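Local coordinates for protein Nrps/pks (Streptomyces albus, PDB 4OPF) that is a ketosynthase domain of the oxazolomycin polyketide synthase that receives acyl chains but probably does not elongate them, its family's condensing histidine being replaced, at residues 80-83 with 84-87; 100-104 with 105-109; 299-302 with 303-307; 335-338 with 339-342. All blocks are in the same frame, centred on the assembly; numbering follows the deposited sequence.

Interaction 1 of 4, residues 80-83 with 84-87; sequences QALL and LLEE
Leu82 and Leu85 meet loosely at their branch ends, CD2 of Leu82 lying 4.5 Å from CD1 of Leu85, while the rest of Leu85 leans back over the preceding turn. Its CG stands beside the backbone N (chi1 -76°), which lays the branch point 3.5 Å from the carbonyl O of Ala81. Leu84 repeats this backward lean one residue earlier, CG resting 3.5 Å from Gln80 O. Leu83 turns the other way: with CG opposite the backbone N (chi1 -176°) its isobutyl group runs alongside the helix toward Glu87, and its CD1 comes to 4.4 Å from Glu87 CG. That same CG touches Leu83 O at 3.5 Å. The stretch is one buried turn after another of helix 79-95 in the thiolase fold, with Leu84 packed on strands 181-188 and 226-234 and Leu85 on helix 138-147. Regular i to i+4 bonds carry the backbone, from Leu84 N to Gln80 O (3.0 Å) through Glu87 N to Leu83 O (3.0 Å). The two carboxylates leave this backbone for ionic partners. Glu86 reaches out extended to Arg17 and Arg428, whereas Glu87, bent at chi2, pairs with Arg17 and takes a hydrogen bond from Ser15. Gln80 points its amide away from the turn, NE2 to the carbonyl of Arg114 and OE1 to the amide of Leu189.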
# COMPACT_ATOMS: atom_id res chain seq x y z
N GLN A 80 3.97 19.98 -2.40
CA GLN A 80 3.13 18.93 -2.97
C GLN A 80 1.93 18.68 -2.07
O GLN A 80 0.86 18.37 -2.56
CB GLN A 80 3.93 17.64 -3.16
CG GLN A 80 5.13 17.76 -4.10
CD GLN A 80 5.88 16.45 -4.28
OE1 GLN A 80 6.04 15.99 -5.39
NE2 GLN A 80 6.37 15.84 -3.17
N ALA A 81 2.10 18.84 -0.74
CA ALA A 81 1.01 18.59 0.16
C ALA A 81 -0.04 19.70 0.02
O ALA A 81 -1.26 19.42 0.02
CB ALA A 81 1.52 18.48 1.59
N LEU A 82 0.39 20.93 -0.10
CA LEU A 82 -0.54 22.04 -0.26
C LEU A 82 -1.31 21.94 -1.57
O LEU A 82 -2.49 22.20 -1.61
CB LEU A 82 0.20 23.36 -0.23
CG LEU A 82 0.98 23.59 1.07
CD1 LEU A 82 1.85 24.82 1.01
CD2 LEU A 82 -0.03 23.79 2.16
N LEU A 83 -0.63 21.54 -2.64
CA LEU A 83 -1.29 21.35 -3.90
C LEU A 83 -2.32 20.24 -3.86
O LEU A 83 -3.37 20.36 -4.46
CB LEU A 83 -0.23 21.02 -4.93
CG LEU A 83 -0.63 20.86 -6.38
CD1 LEU A 83 -1.33 22.09 -6.87
CD2 LEU A 83 0.60 20.58 -7.24
N LEU A 84 -2.00 19.13 -3.20
CA LEU A 84 -2.96 18.04 -3.03
C LEU A 84 -4.20 18.47 -2.25
O LEU A 84 -5.30 18.01 -2.53
CB LEU A 84 -2.34 16.88 -2.28
CG LEU A 84 -1.57 15.92 -3.15
CD1 LEU A 84 -0.97 14.89 -2.20
CD2 LEU A 84 -2.47 15.21 -4.17
N LEU A 85 -4.02 19.31 -1.23
CA LEU A 85 -5.18 19.82 -0.48
C LEU A 85 -6.16 20.58 -1.41
O LEU A 85 -7.37 20.35 -1.37
CB LEU A 85 -4.73 20.75 0.66
CG LEU A 85 -4.16 20.00 1.87
CD1 LEU A 85 -3.46 20.97 2.80
CD2 LEU A 85 -5.30 19.34 2.64
N GLU A 86 -5.62 21.46 -2.23
CA GLU A 86 -6.44 22.20 -3.21
C GLU A 86 -7.10 21.26 -4.17
O GLU A 86 -8.30 21.36 -4.41
CB GLU A 86 -5.65 23.19 -4.08
CG GLU A 86 -5.21 24.43 -3.44
CD GLU A 86 -4.64 25.48 -4.42
OE1 GLU A 86 -4.56 25.26 -5.67
OE2 GLU A 86 -4.24 26.55 -3.90
N GLU A 87 -6.32 20.41 -4.78
CA GLU A 87 -6.90 19.55 -5.81
C GLU A 87 -7.89 18.55 -5.26
O GLU A 87 -8.81 18.16 -5.96
CB GLU A 87 -5.85 18.83 -6.59
CG GLU A 87 -5.07 19.77 -7.47
CD GLU A 87 -5.94 20.44 -8.54
OE1 GLU A 87 -6.90 19.83 -9.13
OE2 GLU A 87 -5.66 21.61 -8.78

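Interaction 2 of 4, residues 100-104 with 105-109; sequences DELKG and RGIGV
Arg105 lays the start of its side chain over the carbonyl of Leu102, CB at 3.3 Å and CG at 3.5 Å from Leu102 O. Both belong to a type II beta turn, Leu102 to Arg105, that leads the chain out of the loop after helix 79-95 and into strand 107-112 of the central sheet of the thiolase fold. The turn is closed by Arg105 N to Leu102 O (3.1 Å). Gly104 sits at the third position with positive phi (84°), where a CB would press on the carbonyl O of Lys103. Further along its side chain, Arg105 sends CD to 3.3 Å from Glu101 O and then bends at chi3 (83°), which turns NH2 to the water beside Glu101 O. This water, in the guanidinium plane, accepts from Arg105 NH2 at 2.9 Å and gives a weak bond to Glu101 O, so carbonyl and guanidinium are also bridged through solvent. NH1 of the same group forms a salt bridge with Glu180, just ahead of strand 181-188, while Glu101 turns its own carboxylate elsewhere, to Arg418 and to the amide of Ala98. Beyond Arg105 the chain makes an inverse gamma turn centred on Gly106, where Ile107 N bonds weakly to Arg105 O. That kink aims Ile107 back at the loop, and its side chain crosses that of Leu102 at about a right angle, Leu102 CD2 lying 4.0 Å from Ile107 CD1.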
# COMPACT_ATOMS: atom_id res chain seq x y z
N ASP A 100 -18.11 19.14 4.30
CA ASP A 100 -18.96 18.75 5.43
C ASP A 100 -19.76 17.47 5.20
O ASP A 100 -20.05 16.78 6.14
CB ASP A 100 -19.98 19.87 5.77
CG ASP A 100 -19.40 20.90 6.71
OD1 ASP A 100 -18.18 20.85 7.01
OD2 ASP A 100 -20.18 21.78 7.13
N GLU A 101 -20.13 17.17 3.98
CA GLU A 101 -20.79 15.90 3.71
C GLU A 101 -19.84 14.68 3.78
O GLU A 101 -20.31 13.55 3.75
CB GLU A 101 -21.40 15.91 2.31
CG GLU A 101 -22.49 16.96 2.08
CD GLU A 101 -23.02 16.93 0.62
OE1 GLU A 101 -23.92 16.10 0.33
OE2 GLU A 101 -22.49 17.69 -0.24
N LEU A 102 -18.52 14.90 3.76
CA LEU A 102 -17.57 13.79 3.67
C LEU A 102 -16.86 13.57 4.99
O LEU A 102 -16.25 12.53 5.25
CB LEU A 102 -16.59 14.03 2.53
CG LEU A 102 -17.22 14.04 1.14
CD1 LEU A 102 -16.16 14.18 0.10
CD2 LEU A 102 -17.99 12.79 0.82
N LYS A 103 -16.95 14.54 5.87
CA LYS A 103 -16.19 14.45 7.09
C LYS A 103 -16.68 13.34 8.02
O LYS A 103 -17.87 13.04 8.12
CB LYS A 103 -16.09 15.81 7.76
CG LYS A 103 -17.23 16.25 8.58
CD LYS A 103 -17.12 17.77 8.91
CE LYS A 103 -15.76 18.20 9.47
NZ LYS A 103 -15.35 17.48 10.72
N GLY A 104 -15.75 12.62 8.59
CA GLY A 104 -16.11 11.54 9.45
C GLY A 104 -16.39 10.27 8.71
O GLY A 104 -16.59 9.27 9.35
N ARG A 105 -16.33 10.24 7.38
CA ARG A 105 -16.72 9.02 6.69
C ARG A 105 -15.56 8.06 6.45
O ARG A 105 -14.41 8.45 6.52
CB ARG A 105 -17.41 9.40 5.38
CG ARG A 105 -18.76 10.09 5.66
CD ARG A 105 -19.50 10.44 4.37
NE ARG A 105 -20.21 9.24 3.95
CZ ARG A 105 -21.44 8.88 4.35
NH1 ARG A 105 -21.89 7.72 3.93
NH2 ARG A 105 -22.18 9.66 5.10
N GLY A 106 -15.90 6.81 6.17
CA GLY A 106 -14.91 5.75 5.93
C GLY A 106 -14.32 5.81 4.54
O GLY A 106 -14.56 4.94 3.71
N ILE A 107 -13.57 6.85 4.29
CA ILE A 107 -13.04 7.14 2.98
C ILE A 107 -11.51 6.98 3.05
O ILE A 107 -10.88 7.62 3.85
CB ILE A 107 -13.45 8.57 2.55
CG1 ILE A 107 -15.00 8.62 2.50
CG2 ILE A 107 -12.81 8.93 1.23
CD1 ILE A 107 -15.53 9.89 1.92
N GLY A 108 -10.96 6.11 2.22
CA GLY A 108 -9.52 5.90 2.19
C GLY A 108 -8.85 6.93 1.29
O GLY A 108 -9.50 7.54 0.44
N VAL A 109 -7.58 7.17 1.55
CA VAL A 109 -6.76 8.09 0.81
C VAL A 109 -5.51 7.34 0.37
O VAL A 109 -4.77 6.78 1.17
CB VAL A 109 -6.35 9.25 1.70
CG1 VAL A 109 -5.39 10.21 0.99
CG2 VAL A 109 -7.57 10.00 2.16
O HOH W 1 -21.57 12.07 6.57

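Interaction 3 of 4, residues 299-302 with 303-307; sequences SQIP and DLIEL
The N-terminal turns of helix 300-314, the helical limb of a beta-alpha-beta unit between strands 291-293 and 322-325 of the thiolase fold, begin at Ser299, the N-cap residue. Its hydroxyl makes no capping bond. Instead Asp303 folds its carboxylate back beneath the helix start: CG beside its own backbone N (chi1 -75°) brings OD2 to 3.1 Å from Ser299 N in a weak, strongly bent hydrogen bond. Stronger partners fix this carboxylate from outside the turn, OD1 taking the amide of Gly298 and OD2 that of Phe214, so three backbone N-H groups gather round one buried side chain. These N-H groups would probably favour the anion, whereas Ser299 O, 3.2 Å from Asp303 OD2, would oppose it. Ser299 O is used in turn by Asp303 N (2.9 Å). Pro302 falls within the first helical turn, where its missing N-H costs the helix no i to i+4 bond, while its O accepts from Glu306 N (2.9 Å). Glu306, extended, carries its carboxylate to the amides of Asn295 and Ala296, tying the helix to the loop that leads into it. That loop corresponds to the HGTGT motif of ketosynthases, with Asn295 apparently at the histidine position. Gln300 brings OE1 to 4.5 Å from Leu304 CB, and this buried oxygen has no hydrogen-bond partner in the model. Farther round the helix, Ile305 leans back over the carbonyl of Ile301, CG1 at 3.3 Å from Ile301 O, and the two side chains meet aslant, Ile301 CG2 lying 3.9 Å from Ile305 CD1.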
# COMPACT_ATOMS: atom_id res chain seq x y z
N SER A 299 12.37 4.86 -25.43
CA SER A 299 13.62 4.26 -25.74
C SER A 299 13.30 3.01 -26.56
O SER A 299 12.31 2.33 -26.30
CB SER A 299 14.34 3.95 -24.44
OG SER A 299 15.67 3.63 -24.72
N GLN A 300 14.08 2.77 -27.60
CA GLN A 300 13.77 1.79 -28.62
C GLN A 300 13.47 0.40 -28.07
O GLN A 300 12.49 -0.24 -28.46
CB GLN A 300 14.95 1.69 -29.60
CG GLN A 300 14.99 0.47 -30.51
CD GLN A 300 14.29 0.67 -31.86
OE1 GLN A 300 13.23 0.09 -32.10
NE2 GLN A 300 14.89 1.48 -32.75
N ILE A 301 14.34 -0.10 -27.22
CA ILE A 301 14.17 -1.49 -26.75
C ILE A 301 12.94 -1.70 -25.88
O ILE A 301 12.15 -2.60 -26.16
CB ILE A 301 15.44 -1.99 -26.07
CG1 ILE A 301 16.33 -2.50 -27.18
CG2 ILE A 301 15.21 -3.08 -25.03
CD1 ILE A 301 17.76 -2.39 -26.80
N PRO A 302 12.75 -0.86 -24.86
CA PRO A 302 11.52 -1.05 -24.10
C PRO A 302 10.28 -0.70 -24.90
O PRO A 302 9.26 -1.33 -24.72
CB PRO A 302 11.67 -0.13 -22.89
CG PRO A 302 12.90 0.65 -23.13
CD PRO A 302 13.72 -0.02 -24.17
N ASP A 303 10.35 0.26 -25.83
CA ASP A 303 9.18 0.61 -26.60
C ASP A 303 8.78 -0.54 -27.52
O ASP A 303 7.60 -0.87 -27.69
CB ASP A 303 9.46 1.85 -27.44
CG ASP A 303 9.48 3.17 -26.61
OD1 ASP A 303 9.07 3.19 -25.42
OD2 ASP A 303 9.93 4.20 -27.19
N LEU A 304 9.77 -1.16 -28.15
CA LEU A 304 9.50 -2.30 -29.00
C LEU A 304 8.91 -3.47 -28.20
O LEU A 304 7.99 -4.13 -28.63
CB LEU A 304 10.79 -2.73 -29.66
CG LEU A 304 10.67 -3.95 -30.56
CD1 LEU A 304 9.72 -3.63 -31.71
CD2 LEU A 304 12.05 -4.39 -31.04
N ILE A 305 9.50 -3.73 -27.05
CA ILE A 305 8.98 -4.75 -26.15
C ILE A 305 7.53 -4.48 -25.81
O ILE A 305 6.67 -5.41 -25.86
CB ILE A 305 9.86 -4.87 -24.90
CG1 ILE A 305 11.15 -5.61 -25.29
CG2 ILE A 305 9.10 -5.54 -23.76
CD1 ILE A 305 12.23 -5.53 -24.25
N GLU A 306 7.24 -3.23 -25.49
CA GLU A 306 5.87 -2.86 -25.16
C GLU A 306 4.91 -3.13 -26.29
O GLU A 306 3.82 -3.67 -26.05
CB GLU A 306 5.72 -1.41 -24.65
CG GLU A 306 4.26 -1.14 -24.34
CD GLU A 306 3.91 0.24 -23.71
OE1 GLU A 306 4.71 1.22 -23.91
OE2 GLU A 306 2.78 0.33 -23.06
N LEU A 307 5.26 -2.72 -27.49
CA LEU A 307 4.36 -2.91 -28.64
C LEU A 307 4.10 -4.41 -28.95
O LEU A 307 2.99 -4.80 -29.22
CB LEU A 307 4.96 -2.27 -29.89
CG LEU A 307 5.01 -0.73 -29.88
CD1 LEU A 307 5.64 -0.31 -31.18
CD2 LEU A 307 3.68 -0.05 -29.75

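Interaction 4 of 4, residues 335-338 with 339-342; sequences QCAE and GIAG
Ala337 and Glu338 supply the carbonyls that start helix 338-352, at the buried centre of the thiolase fold, where a short 3-10 turn at 336-337 runs into the helix. Of the backbone bonds, Ala337 O is gripped twice: Ala341 N approaches it at 3.0 Å in a nearly straight bond (164°), and Ile340 N adds a weak, bent one. Glu338 O takes Gly342 N at 3.1 Å, continuing the i to i+4 pattern. Before the helix, the 3-10 turn is closed by Glu338 N to Gln335 O.

The apolar touches are small. Ile340 has CG2 between its backbone N and carbonyl carbon (CG1 at chi1 -163°), which presses that methyl 3.2 Å from Ala337 O and 4.0 Å from Ala337 CB. The longer branch leads away, and the side chain packs on Ala163 of helix 162-175. The methyl of Ala341 rests over the carbonyl of Glu338 and also meets Phe18 and Ile331.

Among polar side chains, Glu338 bends at chi2 (-106°), bringing OE1 alongside Gly339 without a hydrogen bond to its amide. OE2 makes a weak one to Ser395. The side chain also touches Lys328 and Cys160, which lies in the TACSS signature of ketosynthases and is probably the acyl-accepting nucleophile. His333, just before Gln335 in the NIGH stretch, is probably the second family histidine.

One water serves the first helical turn, linking the Gly339 amide to Cys336 O, three residues back: it accepts from Gly339 N at 2.8 Å and donates to Cys336 O at 2.7 Å.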
# COMPACT_ATOMS: atom_id res chain seq x y z
N GLN A 335 6.58 11.92 -13.66
CA GLN A 335 7.07 11.00 -12.65
C GLN A 335 5.91 10.30 -11.87
O GLN A 335 5.11 9.60 -12.49
CB GLN A 335 8.03 11.75 -11.72
CG GLN A 335 8.92 12.74 -12.45
CD GLN A 335 10.05 12.07 -13.19
OE1 GLN A 335 10.79 11.28 -12.61
NE2 GLN A 335 10.19 12.38 -14.50
N CYS A 336 5.76 10.53 -10.55
CA CYS A 336 4.71 9.83 -9.75
C CYS A 336 3.32 10.16 -10.19
O CYS A 336 2.40 9.42 -9.96
CB CYS A 336 4.89 10.10 -8.21
SG CYS A 336 6.47 9.42 -7.58
N ALA A 337 3.12 11.31 -10.78
CA ALA A 337 1.83 11.63 -11.34
C ALA A 337 1.57 11.09 -12.78
O ALA A 337 0.54 11.43 -13.38
CB ALA A 337 1.68 13.15 -11.34
N GLU A 338 2.48 10.32 -13.36
CA GLU A 338 2.34 9.91 -14.79
C GLU A 338 1.10 9.09 -14.98
O GLU A 338 0.33 9.29 -15.97
CB GLU A 338 3.57 9.11 -15.31
CG GLU A 338 3.43 8.51 -16.74
CD GLU A 338 3.21 6.98 -16.79
OE1 GLU A 338 2.04 6.53 -16.77
OE2 GLU A 338 4.19 6.21 -16.89
N GLY A 339 0.93 8.11 -14.09
CA GLY A 339 -0.20 7.25 -14.18
C GLY A 339 -1.49 8.03 -14.06
O GLY A 339 -2.50 7.67 -14.67
N ILE A 340 -1.48 9.08 -13.23
CA ILE A 340 -2.74 9.73 -12.94
C ILE A 340 -3.07 10.64 -14.13
O ILE A 340 -4.22 10.79 -14.44
CB ILE A 340 -2.80 10.49 -11.56
CG1 ILE A 340 -4.25 10.75 -11.19
CG2 ILE A 340 -2.11 11.81 -11.61
CD1 ILE A 340 -4.91 9.49 -10.73
N ALA A 341 -2.07 11.22 -14.79
CA ALA A 341 -2.29 11.96 -16.02
C ALA A 341 -2.89 11.10 -17.14
O ALA A 341 -3.82 11.52 -17.84
CB ALA A 341 -1.01 12.58 -16.49
N GLY A 342 -2.40 9.88 -17.24
CA GLY A 342 -2.91 8.91 -18.15
C GLY A 342 -4.30 8.46 -17.85
O GLY A 342 -5.10 8.38 -18.75
O HOH W 2 1.80 7.36 -11.56

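How the interactions relate
Interactions 1 and 4 are fully buried, the centre of interaction 4 about 5 Å from the chain centre, whereas interactions 2 and 3 lie farther out and are partly exposed. Interactions 1 and 2 lie on successive elements, helix 79-95 and strand 107-112, with nearest atoms about 7 Å apart. Interactions 1 and 3 stand on opposite sides of the centre, about 34 Å between centres. Mid-helix 80-87 relies on regular bonds and leucine packing; the helix starts at 299-307 and 335-342 serve early amides with a carboxylate and a water, respectively. Only interaction 2 is a turn into a strand, with a solvent-bridged arginine.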